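Local coordinates for thrombospondin related anonymous protein (Plasmodium falciparum, PDB 4F1J) that probably mediates adhesion of the malaria parasite, through an extracellular von Willebrand factor A domain that binds magnesium, at residues A[13-26]-A[82-94]. Sequence-based numbering, arbitrary orientation.
Sequences LMDCSGSIRRHNWV and LLSTNLPYGRTNL. With MG (magnesium ion), chain C; EDO (1,2-ethanediol), chain J; SO4 (sulfate ion), chain G.
Leu82 O is gripped from opposite faces of its carbonyl plane, by Trp25 NE1 at 3.2 Å and by Thr85 OG1 at 2.7 Å. The contact runs from this bond, at the first turn of helix 22-38, to the metal ion-dependent adhesion site (MIDAS) of the von Willebrand factor A fold, with its Asp15-Ser17-Ser19 DxSxS motif. The indole N-H points straight at the oxygen, which lies in the ring plane. Thr85 suits its place because OG1 also accepts from Leu87 N in an ST turn. Leu87 CB lies over one indole face, toward its rim. Pro88, after a cis peptide bond, lays CD against Trp25 CB (3.7 Å), while Cys16 O takes Tyr89 N at 2.9 Å and Gly18 N gives to Gly90 O. Gly90 has backbone angles that a side chain would not tolerate.

At the metal, Ser17 and Ser19 contribute short hydroxyl arms, and Asp123 completes the protein ligands. Asp15 is second shell: its OD1 accepts from both Ser17 N and OG, orienting that hydroxyl. Thr92 stands back from magnesium, its OG1 bonded to water 1, which binds the ion and donates to Asp15 OD2.

At the start of helix 22-38, Arg22 bends at chi2 (68°), bringing its guanidinium edge to two loop carbonyls and a sulfate. NH1 reaches Leu87 O at 2.8 Å, whereas NH2 meets Leu83 O at 2.7 Å, only 7° out of the guanidinium plane.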
# COMPACT_ATOMS: atom_id res chain seq x y z
N LEU A 13 0.10 1.33 2.48
CA LEU A 13 -0.79 2.41 2.88
C LEU A 13 -2.20 1.91 2.64
O LEU A 13 -2.62 1.71 1.49
CB LEU A 13 -0.56 3.71 2.06
CG LEU A 13 0.88 4.17 1.82
CD1 LEU A 13 0.92 5.58 1.25
CD2 LEU A 13 1.79 4.07 3.02
N MET A 14 -2.93 1.69 3.74
CA MET A 14 -4.22 0.98 3.67
C MET A 14 -5.36 1.95 3.97
O MET A 14 -5.51 2.42 5.08
CB MET A 14 -4.20 -0.18 4.66
CG MET A 14 -5.46 -0.99 4.67
SD MET A 14 -5.27 -2.37 5.80
CE MET A 14 -6.75 -3.34 5.43
N ASP A 15 -6.13 2.27 2.93
CA ASP A 15 -7.32 3.11 3.00
C ASP A 15 -8.28 2.47 4.00
O ASP A 15 -8.58 1.28 3.89
CB ASP A 15 -7.88 3.16 1.59
CG ASP A 15 -9.19 3.94 1.44
OD1 ASP A 15 -10.01 4.02 2.38
OD2 ASP A 15 -9.39 4.37 0.29
N CYS A 16 -8.75 3.25 4.98
CA CYS A 16 -9.72 2.74 5.98
C CYS A 16 -10.99 3.62 6.03
O CYS A 16 -11.69 3.68 7.04
CB CYS A 16 -9.08 2.60 7.36
SG CYS A 16 -8.47 4.13 8.09
N SER A 17 -11.29 4.22 4.88
CA SER A 17 -12.39 5.18 4.73
C SER A 17 -13.76 4.53 4.99
O SER A 17 -13.94 3.31 4.80
CB SER A 17 -12.40 5.79 3.33
OG SER A 17 -12.52 4.84 2.30
N GLY A 18 -14.71 5.36 5.40
CA GLY A 18 -16.07 4.86 5.74
C GLY A 18 -16.81 4.16 4.61
O GLY A 18 -17.61 3.24 4.86
N SER A 19 -16.50 4.53 3.37
CA SER A 19 -17.10 3.93 2.18
C SER A 19 -16.96 2.42 2.11
O SER A 19 -17.78 1.73 1.47
CB SER A 19 -16.43 4.50 0.95
OG SER A 19 -15.06 4.17 0.98
N ILE A 20 -15.93 1.91 2.76
CA ILE A 20 -15.62 0.47 2.75
C ILE A 20 -16.76 -0.40 3.27
O ILE A 20 -17.02 -1.47 2.71
CB ILE A 20 -14.34 0.19 3.57
CG1 ILE A 20 -13.13 0.77 2.82
CG2 ILE A 20 -14.17 -1.34 3.84
CD1 ILE A 20 -11.79 0.66 3.59
N ARG A 21 -17.41 0.09 4.31
CA ARG A 21 -18.40 -0.65 5.10
C ARG A 21 -17.72 -1.70 5.98
O ARG A 21 -16.81 -2.42 5.55
CB ARG A 21 -19.49 -1.29 4.24
CG ARG A 21 -20.19 -0.34 3.27
CD ARG A 21 -20.95 0.73 3.99
NE ARG A 21 -21.58 1.70 3.10
CZ ARG A 21 -22.73 1.52 2.44
NH1 ARG A 21 -23.41 0.37 2.51
NH2 ARG A 21 -23.21 2.50 1.68
N ARG A 22 -18.17 -1.76 7.22
CA ARG A 22 -17.62 -2.68 8.20
C ARG A 22 -17.54 -4.13 7.70
O ARG A 22 -16.53 -4.80 7.91
CB ARG A 22 -18.40 -2.59 9.51
CG ARG A 22 -17.98 -3.53 10.57
CD ARG A 22 -16.61 -3.24 11.12
NE ARG A 22 -16.26 -4.19 12.18
CZ ARG A 22 -15.12 -4.20 12.86
NH1 ARG A 22 -14.17 -3.31 12.61
NH2 ARG A 22 -14.93 -5.12 13.79
N HIS A 23 -18.59 -4.62 7.03
CA HIS A 23 -18.56 -6.06 6.66
C HIS A 23 -17.44 -6.35 5.64
O HIS A 23 -16.79 -7.37 5.71
CB HIS A 23 -19.92 -6.55 6.16
CG HIS A 23 -20.38 -5.89 4.90
ND1 HIS A 23 -20.05 -6.37 3.67
CD2 HIS A 23 -21.19 -4.82 4.70
CE1 HIS A 23 -20.61 -5.61 2.74
NE2 HIS A 23 -21.32 -4.67 3.33
N ASN A 24 -17.18 -5.40 4.75
CA ASN A 24 -16.08 -5.50 3.80
C ASN A 24 -14.73 -5.35 4.46
O ASN A 24 -13.78 -6.05 4.09
CB ASN A 24 -16.20 -4.48 2.68
CG ASN A 24 -17.22 -4.85 1.65
OD1 ASN A 24 -17.43 -6.03 1.35
ND2 ASN A 24 -17.83 -3.84 1.04
N TRP A 25 -14.64 -4.46 5.45
CA TRP A 25 -13.40 -4.31 6.22
C TRP A 25 -13.00 -5.63 6.88
O TRP A 25 -11.85 -6.08 6.82
CB TRP A 25 -13.57 -3.25 7.29
CG TRP A 25 -12.36 -3.01 8.10
CD1 TRP A 25 -12.14 -3.38 9.38
CD2 TRP A 25 -11.20 -2.27 7.69
NE1 TRP A 25 -10.92 -2.96 9.80
CE2 TRP A 25 -10.31 -2.27 8.78
CE3 TRP A 25 -10.81 -1.63 6.51
CZ2 TRP A 25 -9.06 -1.66 8.73
CZ3 TRP A 25 -9.58 -1.02 6.46
CH2 TRP A 25 -8.72 -1.03 7.56
N VAL A 26 -13.99 -6.27 7.50
CA VAL A 26 -13.76 -7.50 8.26
C VAL A 26 -13.56 -8.70 7.33
O VAL A 26 -12.61 -9.50 7.52
CB VAL A 26 -14.95 -7.74 9.22
CG1 VAL A 26 -14.91 -9.19 9.81
CG2 VAL A 26 -14.95 -6.69 10.32
N LEU A 82 -6.57 -5.01 13.48
CA LEU A 82 -7.38 -3.93 12.90
C LEU A 82 -8.87 -4.25 12.96
O LEU A 82 -9.70 -3.38 12.73
CB LEU A 82 -6.97 -3.68 11.43
CG LEU A 82 -5.57 -3.09 11.24
CD1 LEU A 82 -5.23 -3.07 9.74
CD2 LEU A 82 -5.45 -1.71 11.83
N LEU A 83 -9.20 -5.51 13.23
CA LEU A 83 -10.59 -5.94 13.38
C LEU A 83 -11.19 -5.38 14.64
O LEU A 83 -12.33 -4.91 14.63
CB LEU A 83 -10.67 -7.47 13.41
CG LEU A 83 -10.22 -8.19 12.13
CD1 LEU A 83 -10.12 -9.70 12.39
CD2 LEU A 83 -11.15 -7.92 10.97
N SER A 84 -10.42 -5.38 15.72
CA SER A 84 -10.87 -4.90 17.05
C SER A 84 -10.66 -3.40 17.20
O SER A 84 -9.93 -2.95 18.09
CB SER A 84 -10.12 -5.66 18.15
OG SER A 84 -10.15 -7.05 17.91
N THR A 85 -11.30 -2.64 16.31
CA THR A 85 -11.21 -1.19 16.28
C THR A 85 -12.55 -0.60 15.84
O THR A 85 -13.48 -1.33 15.49
CB THR A 85 -10.20 -0.73 15.21
OG1 THR A 85 -10.69 -1.15 13.93
CG2 THR A 85 -8.81 -1.31 15.44
N ASN A 86 -12.59 0.74 15.79
CA ASN A 86 -13.72 1.49 15.26
C ASN A 86 -13.65 1.69 13.76
O ASN A 86 -14.37 2.51 13.21
CB ASN A 86 -13.84 2.86 15.96
CG ASN A 86 -12.65 3.78 15.69
OD1 ASN A 86 -11.61 3.35 15.17
ND2 ASN A 86 -12.80 5.06 16.04
N LEU A 87 -12.79 0.92 13.09
CA LEU A 87 -12.63 1.07 11.64
C LEU A 87 -13.66 0.24 10.91
O LEU A 87 -14.13 -0.76 11.43
CB LEU A 87 -11.24 0.58 11.24
CG LEU A 87 -10.09 1.38 11.83
CD1 LEU A 87 -8.75 0.67 11.43
CD2 LEU A 87 -10.13 2.84 11.39
N PRO A 88 -14.02 0.64 9.70
CA PRO A 88 -13.57 1.80 8.94
C PRO A 88 -14.40 3.05 9.20
O PRO A 88 -15.53 2.95 9.67
CB PRO A 88 -13.78 1.35 7.50
CG PRO A 88 -15.01 0.47 7.60
CD PRO A 88 -14.94 -0.21 8.91
N TYR A 89 -13.84 4.21 8.87
CA TYR A 89 -14.55 5.47 8.97
C TYR A 89 -13.73 6.58 8.32
O TYR A 89 -12.49 6.48 8.21
CB TYR A 89 -14.85 5.82 10.44
CG TYR A 89 -13.66 6.31 11.24
CD1 TYR A 89 -13.26 7.64 11.16
CD2 TYR A 89 -12.97 5.46 12.09
CE1 TYR A 89 -12.17 8.11 11.91
CE2 TYR A 89 -11.88 5.90 12.81
CZ TYR A 89 -11.49 7.25 12.72
OH TYR A 89 -10.42 7.70 13.47
N GLY A 90 -14.41 7.65 7.92
CA GLY A 90 -13.74 8.87 7.50
C GLY A 90 -13.45 8.95 6.02
O GLY A 90 -13.93 8.12 5.25
N ARG A 91 -12.66 9.95 5.65
CA ARG A 91 -12.47 10.33 4.25
C ARG A 91 -11.24 9.64 3.65
O ARG A 91 -10.95 8.54 4.05
CB ARG A 91 -12.48 11.86 4.10
CG ARG A 91 -11.49 12.63 4.93
CD ARG A 91 -11.70 14.15 4.76
NE ARG A 91 -10.65 14.93 5.39
CZ ARG A 91 -9.43 15.14 4.87
NH1 ARG A 91 -9.05 14.63 3.70
NH2 ARG A 91 -8.56 15.89 5.53
N THR A 92 -10.57 10.26 2.68
CA THR A 92 -9.48 9.58 1.94
C THR A 92 -8.27 10.49 1.79
O THR A 92 -7.98 10.99 0.69
CB THR A 92 -9.99 9.11 0.56
OG1 THR A 92 -11.26 8.43 0.71
CG2 THR A 92 -8.98 8.20 -0.14
N ASN A 93 -7.55 10.66 2.90
CA ASN A 93 -6.41 11.56 2.95
C ASN A 93 -5.15 10.80 2.52
O ASN A 93 -4.25 10.56 3.33
CB ASN A 93 -6.26 12.12 4.35
CG ASN A 93 -5.34 13.34 4.44
OD1 ASN A 93 -4.58 13.66 3.53
ND2 ASN A 93 -5.39 13.99 5.57
N LEU A 94 -5.11 10.44 1.25
CA LEU A 94 -3.94 9.76 0.67
C LEU A 94 -2.70 10.63 0.78
O LEU A 94 -1.60 10.12 1.02
CB LEU A 94 -4.17 9.39 -0.80
CG LEU A 94 -2.99 8.69 -1.49
CD1 LEU A 94 -2.65 7.42 -0.78
CD2 LEU A 94 -3.29 8.45 -2.98
MG MG C . -13.36 5.17 0.29
C1 EDO J . -9.45 -0.43 0.50
O1 EDO J . -9.93 0.82 0.99
C2 EDO J . -9.16 -1.37 1.67
O2 EDO J . -8.11 -0.89 2.51
S SO4 G . -17.97 -7.55 13.11
O1 SO4 G . -17.99 -8.57 12.07
O2 SO4 G . -19.00 -7.81 14.13
O3 SO4 G . -16.66 -7.62 13.75
O4 SO4 G . -18.26 -6.25 12.55
O HOH W 1 -11.43 5.93 -0.23
O HOH W 2 -15.62 7.41 3.02
O HOH W 3 -14.15 6.93 0.73
O HOH W 4 -14.34 5.39 -1.48